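Hypothetical protein PH1952 (Pyrococcus horikoshii, PDB 1ZJJ) is an uncharacterized member of the haloacid dehalogenase superfamily that binds magnesium and probably acts as a phosphatase, its substrate being unknown. Local coordinates at residues Phe36-Asn41 and Ile59-Ser64; Asp109-Gly114 and Leu135-Leu140; Ile183-Gly186 and Glu190-Tyr193. One frame throughout, in Å; residues are numbered along the deposited sequence.

Contact 1 of 3, residues Phe36-Asn41 and Ile59-Ser64; sequences FAFLTN and IDVSSS
Val-61 meets two phenyl groups that extend from the same side of strand 36-40: its CG1 touches the rings of both Phe-36 and Phe-38, its CG2 that of Phe-38. Phe-38 and Val-61 come at each other from opposite directions. The CG2 methyl of Val-61 lies 3.6 Å from CE2 of Phe-38, in a slanting approach to the ring, and CG1 lies 3.9 Å from Phe-38 CE2, close to CZ as well. Phe-36 meets the valine differently: here CG1 sits at the ring edge, near the ring plane, 4.2 Å from Phe-36 CE1. Different first torsions (chi1 63° in Phe-36, -62° in Phe-38) turn the two rings differently, so that Phe-36 offers its edge and Phe-38 a slanted approach. Strand 36-40, helix 47-56 and strand 66-68 form a beta-alpha-beta crossover in the Rossmann-like core of the HAD fold, and residues 59-64 are part of the return from helix to strand. Leu-54 of that helix packs on both Phe-38 and Val-61, joining the apolar cluster between strand and helix. On its polar side the loop is tied to the same helix by Arg-51, whose NH1 hydrogen-bonds to the carbonyl O of Val-61 and forms a salt bridge with Asp-60 OD1. The side chain of Phe-38 lies about 8 Å from that of Asp-7, a magnesium ligand.

Contact 2 of 3, residues Asp109-Gly114 and Leu135-Leu140; sequences DEARQG and LKYATL
Arg-112 NH1 forms a salt bridge of 2.8 Å with Asp-109 OD1, one helical turn back, while NE of the same guanidinium pairs with Glu-133 near the start of the partner helix. Helices 108-115 and 132-143 both belong to the domain built on the four-stranded parallel sheet, consistent with the alpha/beta cap of UmpH-like HAD proteins, and Tyr-137 makes the main packing contact between them. Its ring is held between two aliphatic groups. Ala-111 CB lies over one face in a CH-pi contact, 4.0 Å from the ring centroid and 15° off the normal; on the opposite face the CE methylene of Lys-136, the preceding residue, sits 3.5 Å above the plane. Trp-116 adds a second aromatic ring, tilted by about 35°, and Phe-87 of strand 86-89 also touches the tyrosine. Glu-161 and Tyr-164 of the second subunit pack on Tyr-137 and Lys-136, respectively, so the dimer partner borders this site. Helix 108-115 ends in a Schellman motif with Gly-114 at positive phi (104°): Ser-115 N donates to Glu-110 O, and Gly-114 N to Ala-111 O at 2.8 Å. That same Ala-111 O lies above the same face as Ala-111 CB, toward its CE1 side, 3.4 Å from Tyr-137 CE1. The phenolic OH of Tyr-137 comes to 3.3 Å from Arg-112 CA.

Contact 3 of 3, residues Ile183-Gly186 and Glu190-Tyr193; sequences IIIG and EPMY
Pro-191, in the first turn of helix 190-199, packs its pyrrolidine ring against the backbone and side chain of Ile-185. The segments lie where the cap returns to the HAD core: strand 183-184 is the last of the four-stranded cap sheet, and the helix that follows packs against strand 36-40 of the core. Gly-186 opens a Gly-Lys-Pro sequence whose lysine is probably the conserved lysine of the HAD superfamily. Among the apolar contacts, Ile-185 and the proline approach at a slant, and both arms of the isoleucine converge on one ring carbon: CG2 and CD1 of Ile-185 each come within 3.9 Å of Pro-191 CB. With CG2 anti to the backbone N and CG1 on the other branch (chi1 -55°), both arms can reach that carbon. Ala-72, Thr-73 and Tyr-76 of helix 69-80 also touch Ile-185. A second group of contacts surrounds main-chain oxygens. Ile-185 O is approached by aliphatic carbons from two successive helix residues, with Pro-191 CB at 3.5 Å and Met-192 CB at 3.4 Å, while Ile-184 O lies 3.8 Å from Pro-191 CD. Gly-186 O accepts a hydrogen bond from Asn-189 ND2, which ties the intervening turn to the strand exit. The third group involves the methionine thioether. After an extended first torsion the chain of Met-192 bends at chi2 (72°), carrying sulfur and methyl alongside the glycine: SD lies 4.0 Å and CE 3.9 Å from Gly-186 CA.

How the contacts relate
Contacts 1 and 3 are buried and meet each other: Met-192 of contact 3 packs on Leu-39, Thr-40 and Asn-41 of contact 1, with Met-192 CE 3.3 Å from Asn-41 OD1. Strand 36-40 is thus flanked by aromatic packing within its own crossover and by the helix that follows the cap. Contact 2 lies far out in the cap, its nearest atoms about 17 Å from those of contact 1 and about 12 Å from those of contact 3. Its tyrosine is buried too, but a salt-bridged arginine and the second subunit border it. Contact 1 is purely apolar across its segments; contacts 2 and 3 both bring main-chain oxygens against side-chain carbon, and contact 2 alone of the three has a CH-pi contact.

Contact 1 of 3, residues Phe36-Asn41 and Ile59-Ser64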
loop_
_atom_site.group_PDB
_atom_site.type_symbol
_atom_site.label_atom_id
_atom_site.label_comp_id
_atom_site.label_asym_id
_atom_site.label_seq_id
_atom_site.Cartn_x
_atom_site.Cartn_y
_atom_site.Cartn_z
ATOM N N PHE B 36 7.750 34.674 7.173
ATOM C CA PHE B 36 7.978 33.245 7.327
ATOM C C PHE B 36 6.664 32.490 7.391
ATOM O O PHE B 36 5.600 33.077 7.612
ATOM C CB PHE B 36 8.808 32.973 8.591
ATOM C CG PHE B 36 8.126 33.385 9.863
ATOM C CD1 PHE B 36 7.279 32.507 10.530
ATOM C CD2 PHE B 36 8.294 34.673 10.371
ATOM C CE1 PHE B 36 6.605 32.904 11.690
ATOM C CE2 PHE B 36 7.627 35.075 11.523
ATOM C CZ PHE B 36 6.780 34.189 12.185
ATOM N N ALA B 37 6.746 31.185 7.180
ATOM C CA ALA B 37 5.566 30.333 7.236
ATOM C C ALA B 37 5.996 28.929 7.612
ATOM O O ALA B 37 7.142 28.539 7.385
ATOM C CB ALA B 37 4.857 30.326 5.892
ATOM N N PHE B 38 5.079 28.180 8.210
ATOM C CA PHE B 38 5.357 26.812 8.604
ATOM C C PHE B 38 4.674 25.926 7.561
ATOM O O PHE B 38 3.558 26.219 7.113
ATOM C CB PHE B 38 4.825 26.558 10.018
ATOM C CG PHE B 38 5.470 27.431 11.079
ATOM C CD1 PHE B 38 6.646 28.130 10.813
ATOM C CD2 PHE B 38 4.913 27.530 12.350
ATOM C CE1 PHE B 38 7.260 28.915 11.798
ATOM C CE2 PHE B 38 5.519 28.310 13.343
ATOM C CZ PHE B 38 6.696 29.004 13.065
ATOM N N LEU B 39 5.347 24.853 7.167
ATOM C CA LEU B 39 4.820 23.984 6.128
ATOM C C LEU B 39 4.927 22.509 6.485
ATOM O O LEU B 39 6.013 21.932 6.414
ATOM C CB LEU B 39 5.588 24.263 4.823
ATOM C CG LEU B 39 5.119 23.603 3.519
ATOM C CD1 LEU B 39 3.815 24.255 3.092
ATOM C CD2 LEU B 39 6.170 23.771 2.420
ATOM N N THR B 40 3.800 21.900 6.857
ATOM C CA THR B 40 3.783 20.485 7.220
ATOM C C THR B 40 3.006 19.600 6.238
ATOM O O THR B 40 1.943 19.991 5.743
ATOM C CB THR B 40 3.184 20.275 8.628
ATOM O OG1 THR B 40 3.181 18.877 8.939
ATOM C CG2 THR B 40 1.755 20.800 8.696
ATOM N N ASN B 41 3.552 18.414 5.959
ATOM C CA ASN B 41 2.937 17.431 5.081
ATOM C C ASN B 41 1.798 16.700 5.788
ATOM O O ASN B 41 1.018 15.977 5.182
ATOM C CB ASN B 41 4.014 16.431 4.657
ATOM C CG ASN B 41 4.526 16.796 3.288
ATOM O OD1 ASN B 41 4.141 17.802 2.698
ATOM N ND2 ASN B 41 5.429 15.944 2.774
ATOM N N ILE B 59 5.761 28.483 21.414
ATOM C CA ILE B 59 5.716 29.270 20.192
ATOM C C ILE B 59 4.356 29.893 19.876
ATOM O O ILE B 59 3.349 29.194 19.801
ATOM C CB ILE B 59 6.121 28.389 19.014
ATOM C CG1 ILE B 59 7.507 27.802 19.300
ATOM C CG2 ILE B 59 6.147 29.213 17.738
ATOM C CD1 ILE B 59 7.667 26.309 19.005
ATOM N N ASP B 60 4.347 31.204 19.641
ATOM C CA ASP B 60 3.105 31.906 19.323
ATOM C C ASP B 60 3.125 32.485 17.911
ATOM O O ASP B 60 3.868 33.422 17.627
ATOM C CB ASP B 60 2.861 33.032 20.332
ATOM C CG ASP B 60 1.458 33.604 20.242
ATOM O OD1 ASP B 60 0.835 33.536 19.158
ATOM O OD2 ASP B 60 0.981 34.132 21.265
ATOM N N VAL B 61 2.308 31.917 17.029
ATOM C CA VAL B 61 2.207 32.392 15.655
ATOM C C VAL B 61 0.764 32.236 15.200
ATOM O O VAL B 61 0.021 31.401 15.724
ATOM C CB VAL B 61 3.104 31.582 14.685
ATOM C CG1 VAL B 61 4.571 31.685 15.113
ATOM C CG2 VAL B 61 2.641 30.127 14.635
ATOM N N SER B 62 0.372 33.044 14.226
ATOM C CA SER B 62 -0.984 32.991 13.698
ATOM C C SER B 62 -1.186 31.735 12.848
ATOM O O SER B 62 -0.288 31.315 12.122
ATOM C CB SER B 62 -1.246 34.236 12.853
ATOM O OG SER B 62 -2.517 34.179 12.248
ATOM N N SER B 63 -2.365 31.131 12.948
ATOM C CA SER B 63 -2.662 29.945 12.158
ATOM C C SER B 63 -2.640 30.328 10.673
ATOM O O SER B 63 -2.621 29.464 9.798
ATOM C CB SER B 63 -4.044 29.397 12.528
ATOM O OG SER B 63 -5.053 30.343 12.210
ATOM N N SER B 64 -2.627 31.626 10.386
ATOM C CA SER B 64 -2.613 32.075 8.996
ATOM C C SER B 64 -1.296 31.794 8.267
ATOM O O SER B 64 -1.261 31.779 7.039
ATOM C CB SER B 64 -2.954 33.568 8.896
ATOM O OG SER B 64 -1.899 34.382 9.370
#

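Contact 2 of 3, residues Asp109-Gly114 and Leu135-Leu140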
loop_
_atom_site.group_PDB
_atom_site.type_symbol
_atom_site.label_atom_id
_atom_site.label_comp_id
_atom_site.label_asym_id
_atom_site.label_seq_id
_atom_site.Cartn_x
_atom_site.Cartn_y
_atom_site.Cartn_z
ATOM N N ASP B 109 -21.231 5.706 4.866
ATOM C CA ASP B 109 -22.567 5.123 4.839
ATOM C C ASP B 109 -23.234 5.298 3.483
ATOM O O ASP B 109 -23.837 4.360 2.956
ATOM C CB ASP B 109 -23.443 5.735 5.928
ATOM C CG ASP B 109 -24.331 4.706 6.589
ATOM O OD1 ASP B 109 -23.781 3.798 7.247
ATOM O OD2 ASP B 109 -25.569 4.796 6.444
ATOM N N GLU B 110 -23.137 6.502 2.926
ATOM C CA GLU B 110 -23.720 6.769 1.620
ATOM C C GLU B 110 -22.999 5.884 0.604
ATOM O O GLU B 110 -23.616 5.357 -0.319
ATOM C CB GLU B 110 -23.568 8.254 1.271
ATOM C CG GLU B 110 -24.249 9.167 2.282
ATOM C CD GLU B 110 -24.043 10.640 1.989
ATOM O OE1 GLU B 110 -22.893 11.042 1.710
ATOM O OE2 GLU B 110 -25.033 11.398 2.055
ATOM N N ALA B 111 -21.693 5.705 0.800
ATOM C CA ALA B 111 -20.890 4.865 -0.085
ATOM C C ALA B 111 -21.407 3.427 -0.054
ATOM O O ALA B 111 -21.501 2.766 -1.092
ATOM C CB ALA B 111 -19.418 4.898 0.340
ATOM N N ARG B 112 -21.735 2.943 1.141
ATOM C CA ARG B 112 -22.255 1.580 1.294
ATOM C C ARG B 112 -23.551 1.400 0.513
ATOM O O ARG B 112 -23.890 0.289 0.103
ATOM C CB ARG B 112 -22.527 1.267 2.763
ATOM C CG ARG B 112 -21.297 1.235 3.633
ATOM C CD ARG B 112 -21.676 1.157 5.095
ATOM N NE ARG B 112 -20.504 1.327 5.942
ATOM C CZ ARG B 112 -20.546 1.750 7.199
ATOM N NH1 ARG B 112 -21.710 2.047 7.763
ATOM N NH2 ARG B 112 -19.421 1.897 7.885
ATOM N N GLN B 113 -24.278 2.496 0.328
ATOM C CA GLN B 113 -25.539 2.474 -0.403
ATOM C C GLN B 113 -25.296 2.602 -1.904
ATOM O O GLN B 113 -26.237 2.611 -2.697
ATOM C CB GLN B 113 -26.436 3.606 0.096
ATOM C CG GLN B 113 -26.776 3.483 1.578
ATOM C CD GLN B 113 -27.355 4.759 2.168
ATOM O OE1 GLN B 113 -27.532 5.754 1.463
ATOM N NE2 GLN B 113 -27.658 4.735 3.464
ATOM N N GLY B 114 -24.025 2.709 -2.286
ATOM C CA GLY B 114 -23.673 2.807 -3.693
ATOM C C GLY B 114 -23.267 4.175 -4.215
ATOM O O GLY B 114 -22.981 4.317 -5.408
ATOM N N LEU B 135 -10.550 1.522 1.618
ATOM C CA LEU B 135 -9.725 1.285 0.435
ATOM C C LEU B 135 -10.581 0.783 -0.727
ATOM O O LEU B 135 -10.340 1.122 -1.888
ATOM C CB LEU B 135 -8.641 0.243 0.732
ATOM C CG LEU B 135 -7.558 0.658 1.724
ATOM C CD1 LEU B 135 -6.615 -0.514 1.966
ATOM C CD2 LEU B 135 -6.798 1.863 1.170
ATOM N N LYS B 136 -11.573 -0.037 -0.400
ATOM C CA LYS B 136 -12.467 -0.600 -1.402
ATOM C C LYS B 136 -13.237 0.487 -2.159
ATOM O O LYS B 136 -13.154 0.575 -3.382
ATOM C CB LYS B 136 -13.449 -1.565 -0.732
ATOM C CG LYS B 136 -14.446 -2.205 -1.693
ATOM C CD LYS B 136 -15.498 -3.023 -0.950
ATOM C CE LYS B 136 -16.360 -2.161 -0.032
ATOM N NZ LYS B 136 -17.456 -2.959 0.598
ATOM N N TYR B 137 -13.986 1.315 -1.439
ATOM C CA TYR B 137 -14.751 2.371 -2.094
ATOM C C TYR B 137 -13.864 3.383 -2.805
ATOM O O TYR B 137 -14.222 3.886 -3.871
ATOM C CB TYR B 137 -15.671 3.063 -1.086
ATOM C CG TYR B 137 -16.825 2.175 -0.697
ATOM C CD1 TYR B 137 -17.686 1.676 -1.669
ATOM C CD2 TYR B 137 -17.013 1.770 0.624
ATOM C CE1 TYR B 137 -18.705 0.784 -1.342
ATOM C CE2 TYR B 137 -18.035 0.875 0.967
ATOM C CZ TYR B 137 -18.873 0.388 -0.026
ATOM O OH TYR B 137 -19.881 -0.499 0.280
ATOM N N ALA B 138 -12.697 3.671 -2.236
ATOM C CA ALA B 138 -11.787 4.617 -2.869
ATOM C C ALA B 138 -11.325 4.036 -4.205
ATOM O O ALA B 138 -11.232 4.743 -5.207
ATOM C CB ALA B 138 -10.585 4.882 -1.964
ATOM N N THR B 139 -11.030 2.741 -4.210
ATOM C CA THR B 139 -10.587 2.057 -5.413
ATOM C C THR B 139 -11.702 2.029 -6.459
ATOM O O THR B 139 -11.472 2.318 -7.636
ATOM C CB THR B 139 -10.145 0.607 -5.085
ATOM O OG1 THR B 139 -8.955 0.647 -4.290
ATOM C CG2 THR B 139 -9.877 -0.187 -6.348
ATOM N N LEU B 140 -12.907 1.676 -6.028
ATOM C CA LEU B 140 -14.044 1.621 -6.941
ATOM C C LEU B 140 -14.281 2.994 -7.559
ATOM O O LEU B 140 -14.487 3.109 -8.764
ATOM C CB LEU B 140 -15.303 1.152 -6.202
ATOM C CG LEU B 140 -15.334 -0.333 -5.811
ATOM C CD1 LEU B 140 -16.535 -0.629 -4.937
ATOM C CD2 LEU B 140 -15.368 -1.182 -7.070
#

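Contact 3 of 3, residues Ile183-Gly186 and Glu190-Tyr193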
loop_
_atom_site.group_PDB
_atom_site.type_symbol
_atom_site.label_atom_id
_atom_site.label_comp_id
_atom_site.label_asym_id
_atom_site.label_seq_id
_atom_site.Cartn_x
_atom_site.Cartn_y
_atom_site.Cartn_z
ATOM N N ILE B 183 -2.114 12.161 -7.754
ATOM C CA ILE B 183 -1.621 13.528 -7.811
ATOM C C ILE B 183 -1.262 13.801 -6.350
ATOM O O ILE B 183 -2.149 13.891 -5.501
ATOM C CB ILE B 183 -2.724 14.485 -8.275
ATOM C CG1 ILE B 183 -3.061 14.202 -9.739
ATOM C CG2 ILE B 183 -2.282 15.924 -8.105
ATOM C CD1 ILE B 183 -4.228 15.001 -10.260
ATOM N N ILE B 184 0.034 13.884 -6.048
ATOM C CA ILE B 184 0.473 14.127 -4.673
ATOM C C ILE B 184 0.662 15.617 -4.433
ATOM O O ILE B 184 1.418 16.287 -5.136
ATOM C CB ILE B 184 1.793 13.377 -4.347
ATOM C CG1 ILE B 184 1.629 11.875 -4.612
ATOM C CG2 ILE B 184 2.165 13.599 -2.880
ATOM C CD1 ILE B 184 0.570 11.209 -3.773
ATOM N N ILE B 185 -0.014 16.125 -3.413
ATOM C CA ILE B 185 0.025 17.546 -3.101
ATOM C C ILE B 185 1.242 18.082 -2.343
ATOM O O ILE B 185 1.867 19.058 -2.776
ATOM C CB ILE B 185 -1.254 17.945 -2.317
ATOM C CG1 ILE B 185 -2.498 17.525 -3.105
ATOM C CG2 ILE B 185 -1.272 19.452 -2.063
ATOM C CD1 ILE B 185 -2.587 18.139 -4.484
ATOM N N GLY B 186 1.577 17.437 -1.227
ATOM C CA GLY B 186 2.662 17.904 -0.382
ATOM C C GLY B 186 4.097 17.787 -0.855
ATOM O O GLY B 186 4.375 17.285 -1.944
ATOM N N GLU B 190 5.079 19.930 -6.492
ATOM C CA GLU B 190 4.764 21.257 -6.993
ATOM C C GLU B 190 3.508 21.946 -6.438
ATOM O O GLU B 190 3.512 23.156 -6.229
ATOM C CB GLU B 190 4.727 21.180 -8.523
ATOM C CG GLU B 190 4.678 22.503 -9.245
ATOM C CD GLU B 190 3.306 23.119 -9.198
ATOM O OE1 GLU B 190 2.333 22.349 -9.063
ATOM O OE2 GLU B 190 3.191 24.359 -9.309
ATOM N N PRO B 191 2.417 21.197 -6.194
ATOM C CA PRO B 191 1.219 21.857 -5.661
ATOM C C PRO B 191 1.503 22.601 -4.352
ATOM O O PRO B 191 0.946 23.675 -4.098
ATOM C CB PRO B 191 0.246 20.694 -5.453
ATOM C CG PRO B 191 0.643 19.737 -6.543
ATOM C CD PRO B 191 2.154 19.770 -6.456
ATOM N N MET B 192 2.370 22.023 -3.525
ATOM C CA MET B 192 2.722 22.631 -2.243
ATOM C C MET B 192 3.511 23.910 -2.494
ATOM O O MET B 192 3.326 24.909 -1.806
ATOM C CB MET B 192 3.565 21.668 -1.405
ATOM C CG MET B 192 3.615 22.018 0.072
ATOM S SD MET B 192 2.033 21.671 0.875
ATOM C CE MET B 192 2.567 20.717 2.263
ATOM N N TYR B 193 4.397 23.872 -3.486
ATOM C CA TYR B 193 5.202 25.043 -3.824
ATOM C C TYR B 193 4.288 26.139 -4.346
ATOM O O TYR B 193 4.485 27.316 -4.059
ATOM C CB TYR B 193 6.241 24.703 -4.897
ATOM C CG TYR B 193 7.129 25.877 -5.263
ATOM C CD1 TYR B 193 8.076 26.366 -4.363
ATOM C CD2 TYR B 193 6.996 26.519 -6.493
ATOM C CE1 TYR B 193 8.866 27.468 -4.678
ATOM C CE2 TYR B 193 7.784 27.622 -6.820
ATOM C CZ TYR B 193 8.712 28.092 -5.908
ATOM O OH TYR B 193 9.465 29.200 -6.209
#